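Long-range contacts in GH3 beta-N-acetylglucosaminidase (Paenibacillaceae, PDB 6K5J), which hydrolyses beta-linked N-acetylglucosamine residues, as a family 3 glycoside hydrolase with a TIM-barrel N-terminal domain: residues P185-T190 with A197-P202; T229-F234 with P243-S248. One frame throughout, in Å; residues are numbered along the deposited sequence.

Interaction 1: residues P185-T190 with A197-P202; sequences PGHGDT and ALPTVP
T190 and D189 meet P199 and V201 across the long loop that follows strand 178-184 of the barrel, a loop with the PGHG sequence of the beta-N-acetylglucosaminidase branch of family 3. H187 to T190 form a type I turn whose closing bond, T190 N to H187 O, is weak at 3.5 Å. No direct hydrogen bond joins the two segments; side-chain packing and one water do. T190 OG1 sits between its own backbone N and carbonyl carbon (chi1 59°), where H187 ND1 donates to it over 2.8 Å, only 9° out of the imidazole plane. The hydroxyl thus helps to fix the rotation of the ring, whose NE2 bonds to S194. The same rotamer turns T190 CG2 to the other segment, where it lies 3.7 Å from V201 CG2 and 3.9 Å from P199 CB. The T190 and V201 side chains meet at about a right angle. V201 CG1, anti to its N, comes within 4.0 Å of D189 OD2. A water links that carboxylate to the second segment, 3.0 Å from D189 OD2 and 2.8 Å from T200 O, though other acceptors compete for its two protons, so neither bond is certain. D189 is held more firmly by others: H203 binds OD2, while OD1 forms a salt bridge with R207 of helix 205-210 and a hydrogen bond with N142. H187 also touches the NAG of the structure, so the turn lies beside the sugar at the mouth of the barrel, between the end of strand 178-184 and the start of helix 205-210.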
ATOM      1  N   PRO A 185      -0.019  15.929  -2.422  1.00 17.92           N
ATOM      2  CA  PRO A 185      -0.654  16.006  -3.746  1.00 17.98           C
ATOM      3  C   PRO A 185      -0.090  15.052  -4.803  1.00 20.85           C
ATOM      4  O   PRO A 185      -0.354  15.257  -5.984  1.00 22.23           O
ATOM      5  CB  PRO A 185      -0.399  17.464  -4.164  1.00 18.52           C
ATOM      6  CG  PRO A 185       0.920  17.794  -3.528  1.00 20.51           C
ATOM      7  CD  PRO A 185       0.924  17.041  -2.200  1.00 20.04           C
ATOM      8  N   GLY A 186       0.669  14.032  -4.405  1.00 19.81           N
ATOM      9  CA  GLY A 186       1.115  13.056  -5.383  1.00 17.14           C
ATOM     10  C   GLY A 186       2.581  12.705  -5.244  1.00 18.79           C
ATOM     11  O   GLY A 186       3.447  13.541  -5.492  1.00 20.62           O
ATOM     12  N   HIS A 187       2.857  11.457  -4.871  1.00 17.31           N
ATOM     13  CA  HIS A 187       4.192  10.954  -4.571  1.00 20.75           C
ATOM     14  C   HIS A 187       4.806  10.175  -5.733  1.00 18.16           C
ATOM     15  O   HIS A 187       5.913   9.652  -5.588  1.00 20.70           O
ATOM     16  CB  HIS A 187       4.114  10.058  -3.315  1.00 18.98           C
ATOM     17  CG  HIS A 187       5.352  10.043  -2.462  1.00 21.07           C
ATOM     18  ND1 HIS A 187       6.619   9.819  -2.970  1.00 18.20           N
ATOM     19  CD2 HIS A 187       5.504  10.159  -1.116  1.00 18.18           C
ATOM     20  CE1 HIS A 187       7.497   9.832  -1.981  1.00 20.79           C
ATOM     21  NE2 HIS A 187       6.850  10.040  -0.847  1.00 18.03           N
ATOM     22  N   GLY A 188       4.130  10.097  -6.884  1.00 17.95           N
ATOM     23  CA  GLY A 188       4.538   9.169  -7.933  1.00 18.34           C
ATOM     24  C   GLY A 188       5.797   9.559  -8.688  1.00 19.87           C
ATOM     25  O   GLY A 188       6.453   8.687  -9.274  1.00 21.45           O
ATOM     26  N   ASP A 189       6.152  10.841  -8.693  1.00 17.70           N
ATOM     27  CA  ASP A 189       7.294  11.329  -9.463  1.00 18.92           C
ATOM     28  C   ASP A 189       8.612  11.232  -8.702  1.00 23.30           C
ATOM     29  O   ASP A 189       9.676  11.321  -9.327  1.00 24.90           O
ATOM     30  CB  ASP A 189       7.022  12.792  -9.896  1.00 24.78           C
ATOM     31  CG  ASP A 189       8.120  13.383 -10.786  1.00 32.14           C
ATOM     32  OD1 ASP A 189       8.119  13.103 -11.997  1.00 24.71           O
ATOM     33  OD2 ASP A 189       8.960  14.159 -10.276  1.00 34.21           O
ATOM     34  N   THR A 190       8.578  10.987  -7.390  1.00 21.15           N
ATOM     35  CA  THR A 190       9.768  11.146  -6.558  1.00 22.43           C
ATOM     36  C   THR A 190      10.812  10.089  -6.877  1.00 26.70           C
ATOM     37  O   THR A 190      10.499   8.898  -6.971  1.00 24.36           O
ATOM     38  CB  THR A 190       9.415  11.060  -5.067  1.00 22.83           C
ATOM     39  OG1 THR A 190       8.794   9.796  -4.782  1.00 21.68           O
ATOM     40  CG2 THR A 190       8.498  12.209  -4.653  1.00 21.96           C
ATOM     41  N   ALA A 197      14.323  10.335   3.463  1.00 31.22           N
ATOM     42  CA  ALA A 197      14.805  11.638   3.036  1.00 32.00           C
ATOM     43  C   ALA A 197      13.600  12.552   2.859  1.00 31.06           C
ATOM     44  O   ALA A 197      12.449  12.136   3.036  1.00 29.68           O
ATOM     45  CB  ALA A 197      15.620  11.516   1.740  1.00 32.30           C
ATOM     46  N   LEU A 198      13.871  13.809   2.507  1.00 30.07           N
ATOM     47  CA  LEU A 198      12.841  14.796   2.193  1.00 28.57           C
ATOM     48  C   LEU A 198      12.818  15.006   0.682  1.00 24.77           C
ATOM     49  O   LEU A 198      13.586  15.822   0.150  1.00 23.25           O
ATOM     50  CB  LEU A 198      13.119  16.110   2.923  1.00 29.45           C
ATOM     51  CG  LEU A 198      12.103  17.244   2.798  1.00 31.01           C
ATOM     52  CD1 LEU A 198      10.715  16.799   3.264  1.00 30.54           C
ATOM     53  CD2 LEU A 198      12.581  18.440   3.621  1.00 32.03           C
ATOM     54  N   PRO A 199      11.973  14.289  -0.051  1.00 24.45           N
ATOM     55  CA  PRO A 199      12.002  14.373  -1.513  1.00 22.98           C
ATOM     56  C   PRO A 199      11.393  15.676  -2.007  1.00 24.79           C
ATOM     57  O   PRO A 199      10.627  16.347  -1.309  1.00 23.42           O
ATOM     58  CB  PRO A 199      11.159  13.168  -1.962  1.00 23.13           C
ATOM     59  CG  PRO A 199      10.925  12.334  -0.695  1.00 22.69           C
ATOM     60  CD  PRO A 199      10.958  13.334   0.420  1.00 24.06           C
ATOM     61  N   THR A 200      11.747  16.020  -3.243  1.00 24.81           N
ATOM     62  CA  THR A 200      11.218  17.189  -3.934  1.00 25.21           C
ATOM     63  C   THR A 200      10.585  16.754  -5.246  1.00 26.42           C
ATOM     64  O   THR A 200      11.153  15.929  -5.970  1.00 26.45           O
ATOM     65  CB  THR A 200      12.319  18.219  -4.219  1.00 24.71           C
ATOM     66  OG1 THR A 200      12.898  18.656  -2.989  1.00 28.45           O
ATOM     67  CG2 THR A 200      11.748  19.433  -4.981  1.00 25.09           C
ATOM     68  N   VAL A 201       9.405  17.295  -5.532  1.00 23.82           N
ATOM     69  CA  VAL A 201       8.792  17.244  -6.858  1.00 22.00           C
ATOM     70  C   VAL A 201       8.859  18.672  -7.387  1.00 23.52           C
ATOM     71  O   VAL A 201       8.070  19.523  -6.955  1.00 24.29           O
ATOM     72  CB  VAL A 201       7.352  16.718  -6.796  1.00 23.48           C
ATOM     73  CG1 VAL A 201       6.697  16.757  -8.179  1.00 26.10           C
ATOM     74  CG2 VAL A 201       7.344  15.289  -6.246  1.00 23.21           C
ATOM     75  N   PRO A 202       9.796  18.993  -8.278  1.00 24.26           N
ATOM     76  CA  PRO A 202      10.081  20.398  -8.601  1.00 28.77           C
ATOM     77  C   PRO A 202       9.210  21.015  -9.687  1.00 28.38           C
ATOM     78  O   PRO A 202       9.380  22.200  -9.989  1.00 29.29           O
ATOM     79  CB  PRO A 202      11.542  20.329  -9.064  1.00 25.10           C
ATOM     80  CG  PRO A 202      11.649  18.987  -9.728  1.00 28.92           C
ATOM     81  CD  PRO A 202      10.707  18.061  -8.970  1.00 28.27           C
TER
HETATM   82  O   HOH W   1      11.067  14.242  -8.160  1.00 37.03           O

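Interaction 2: residues T229-F234 with P243-S248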
ATOM      1  N   THR A 229      -1.615  13.096   3.402  1.00 17.14           N
ATOM      2  CA  THR A 229      -0.628  13.950   2.758  1.00 19.15           C
ATOM      3  C   THR A 229       0.660  13.181   2.461  1.00 22.40           C
ATOM      4  O   THR A 229       0.876  12.063   2.943  1.00 23.99           O
ATOM      5  CB  THR A 229      -0.314  15.169   3.639  1.00 22.45           C
ATOM      6  OG1 THR A 229       0.331  14.730   4.837  1.00 24.10           O
ATOM      7  CG2 THR A 229      -1.579  15.906   4.006  1.00 21.51           C
ATOM      8  N   ALA A 230       1.530  13.810   1.660  1.00 20.86           N
ATOM      9  CA  ALA A 230       2.876  13.324   1.373  1.00 22.06           C
ATOM     10  C   ALA A 230       3.921  14.206   2.051  1.00 21.85           C
ATOM     11  O   ALA A 230       3.811  15.438   2.025  1.00 21.12           O
ATOM     12  CB  ALA A 230       3.139  13.317  -0.134  1.00 19.92           C
ATOM     13  N   HIS A 231       4.946  13.574   2.635  1.00 21.37           N
ATOM     14  CA  HIS A 231       6.082  14.293   3.221  1.00 22.72           C
ATOM     15  C   HIS A 231       7.072  14.698   2.124  1.00 22.52           C
ATOM     16  O   HIS A 231       8.240  14.305   2.128  1.00 23.82           O
ATOM     17  CB  HIS A 231       6.805  13.442   4.258  1.00 24.24           C
ATOM     18  CG  HIS A 231       5.958  12.971   5.407  1.00 25.18           C
ATOM     19  ND1 HIS A 231       4.919  13.708   5.943  1.00 21.69           N
ATOM     20  CD2 HIS A 231       6.033  11.836   6.142  1.00 20.93           C
ATOM     21  CE1 HIS A 231       4.385  13.040   6.952  1.00 20.37           C
ATOM     22  NE2 HIS A 231       5.047  11.904   7.098  1.00 23.97           N
ATOM     23  N   VAL A 232       6.588  15.492   1.170  1.00 24.24           N
ATOM     24  CA  VAL A 232       7.333  15.810  -0.045  1.00 23.63           C
ATOM     25  C   VAL A 232       7.234  17.311  -0.305  1.00 24.28           C
ATOM     26  O   VAL A 232       6.180  17.916  -0.091  1.00 21.08           O
ATOM     27  CB  VAL A 232       6.797  14.982  -1.241  1.00 21.00           C
ATOM     28  CG1 VAL A 232       7.402  15.441  -2.577  1.00 20.75           C
ATOM     29  CG2 VAL A 232       7.046  13.482  -1.000  1.00 19.26           C
ATOM     30  N   LEU A 233       8.343  17.917  -0.734  1.00 21.70           N
ATOM     31  CA  LEU A 233       8.360  19.333  -1.086  1.00 22.02           C
ATOM     32  C   LEU A 233       7.810  19.553  -2.490  1.00 22.50           C
ATOM     33  O   LEU A 233       8.179  18.845  -3.432  1.00 20.49           O
ATOM     34  CB  LEU A 233       9.783  19.886  -1.025  1.00 21.97           C
ATOM     35  CG  LEU A 233      10.508  19.681   0.301  1.00 27.12           C
ATOM     36  CD1 LEU A 233      12.001  19.916   0.121  1.00 29.22           C
ATOM     37  CD2 LEU A 233       9.921  20.640   1.323  1.00 28.76           C
ATOM     38  N   PHE A 234       6.944  20.561  -2.628  1.00 20.85           N
ATOM     39  CA  PHE A 234       6.389  20.985  -3.915  1.00 25.31           C
ATOM     40  C   PHE A 234       6.629  22.485  -4.058  1.00 26.82           C
ATOM     41  O   PHE A 234       5.746  23.298  -3.758  1.00 24.82           O
ATOM     42  CB  PHE A 234       4.896  20.651  -4.020  1.00 24.26           C
ATOM     43  CG  PHE A 234       4.599  19.166  -4.021  1.00 22.22           C
ATOM     44  CD1 PHE A 234       4.514  18.465  -2.825  1.00 23.00           C
ATOM     45  CD2 PHE A 234       4.421  18.481  -5.212  1.00 21.69           C
ATOM     46  CE1 PHE A 234       4.257  17.100  -2.815  1.00 20.66           C
ATOM     47  CE2 PHE A 234       4.168  17.120  -5.218  1.00 21.07           C
ATOM     48  CZ  PHE A 234       4.080  16.426  -4.016  1.00 21.52           C
ATOM     49  N   PRO A 243       7.431  20.289   3.738  1.00 26.22           N
ATOM     50  CA  PRO A 243       6.721  19.264   2.962  1.00 25.69           C
ATOM     51  C   PRO A 243       5.221  19.531   2.993  1.00 25.90           C
ATOM     52  O   PRO A 243       4.718  20.283   3.832  1.00 24.79           O
ATOM     53  CB  PRO A 243       7.082  17.959   3.678  1.00 23.79           C
ATOM     54  CG  PRO A 243       7.377  18.369   5.078  1.00 28.05           C
ATOM     55  CD  PRO A 243       7.967  19.761   5.006  1.00 26.66           C
ATOM     56  N   ALA A 244       4.506  18.907   2.052  1.00 25.33           N
ATOM     57  CA  ALA A 244       3.065  19.126   1.945  1.00 23.04           C
ATOM     58  C   ALA A 244       2.367  18.923   3.285  1.00 23.60           C
ATOM     59  O   ALA A 244       1.444  19.665   3.629  1.00 23.57           O
ATOM     60  CB  ALA A 244       2.468  18.191   0.891  1.00 21.05           C
ATOM     61  N   THR A 245       2.807  17.923   4.057  1.00 19.72           N
ATOM     62  CA  THR A 245       2.228  17.643   5.368  1.00 22.16           C
ATOM     63  C   THR A 245       2.245  18.856   6.288  1.00 24.03           C
ATOM     64  O   THR A 245       1.348  19.011   7.122  1.00 22.22           O
ATOM     65  CB  THR A 245       2.998  16.495   6.027  1.00 23.49           C
ATOM     66  OG1 THR A 245       2.934  15.347   5.177  1.00 22.78           O
ATOM     67  CG2 THR A 245       2.416  16.144   7.400  1.00 20.16           C
ATOM     68  N   LEU A 246       3.259  19.711   6.171  1.00 21.48           N
ATOM     69  CA  LEU A 246       3.435  20.856   7.054  1.00 23.56           C
ATOM     70  C   LEU A 246       3.192  22.194   6.360  1.00 25.47           C
ATOM     71  O   LEU A 246       3.554  23.238   6.911  1.00 22.61           O
ATOM     72  CB  LEU A 246       4.846  20.832   7.660  1.00 22.09           C
ATOM     73  CG  LEU A 246       5.247  19.512   8.322  1.00 24.51           C
ATOM     74  CD1 LEU A 246       6.613  19.615   9.001  1.00 25.01           C
ATOM     75  CD2 LEU A 246       4.187  19.051   9.329  1.00 21.99           C
ATOM     76  N   SER A 247       2.580  22.196   5.181  1.00 23.71           N
ATOM     77  CA  SER A 247       2.452  23.395   4.358  1.00 21.63           C
ATOM     78  C   SER A 247       1.006  23.869   4.315  1.00 24.58           C
ATOM     79  O   SER A 247       0.136  23.176   3.768  1.00 22.12           O
ATOM     80  CB  SER A 247       2.935  23.121   2.937  1.00 23.23           C
ATOM     81  OG  SER A 247       2.483  24.135   2.064  1.00 23.36           O
ATOM     82  N   SER A 248       0.745  25.062   4.862  1.00 25.42           N
ATOM     83  CA  SER A 248      -0.599  25.612   4.710  1.00 24.31           C
ATOM     84  C   SER A 248      -0.915  25.893   3.245  1.00 23.50           C
ATOM     85  O   SER A 248      -2.075  25.791   2.839  1.00 23.88           O
ATOM     86  CB  SER A 248      -0.769  26.871   5.574  1.00 26.89           C
ATOM     87  OG  SER A 248       0.236  27.825   5.291  1.00 34.09           O
TER
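T245 points its hydroxyl into a cluster made by T229 and H231, and this is the side-chain part of the junction. With OG1 beside the backbone N (chi1 -58°), T245 brings it 2.7 Å from T229 OG1 and 2.7 Å from H231 ND1, hydrogen bonding to both; A230 O, 3.3 Å from T245 OG1, competes weakly for the one hydroxyl proton, whose acceptor is not settled. The threonine side chains cross at about a right angle. The imidazole presents its edge, with T245 CB lying in the ring plane, and its far nitrogen, NE2, bonds to the backbone O of the 3-sulfinoalanine at position 269, so both ring nitrogens are engaged. H231 is also the centre of an inverse gamma turn, and P243 CB packs 3.6 Å from H231 C. Next along, A244 N donates to V232 O over 2.9 Å at 152°, and T245 N weakly to A230 O at 3.4 Å. A244 CB then faces A230 O and touches the F234 ring at CD1, 4.3 Å away. The 3-10 turn 244-245 thus closes the loop after strand 226-229 against its own start, with helix 249-258 behind T229 and A244 and helix 273-276 over H231 and P243.

Overall arrangement
Interactions 1 and 2 follow each other along the chain, each within the loop that leaves one of two neighbouring parallel strands, 178-184 and 226-229, of the N-terminal domain. Their centres are about 9 Å apart and they touch directly. L233 probably pairs through both its N and its O with segment 197-202: its N with P199 O at 2.8 Å and its O with V201 N at 2.9 Å. F234 CZ also packs 3.3 Å from G186 O. The two loops are thus joined side by side at the same end of the sheet, where the H231 side chain is about 7 Å from the NAG, consistent with loops that shape the sugar-facing end of the barrel.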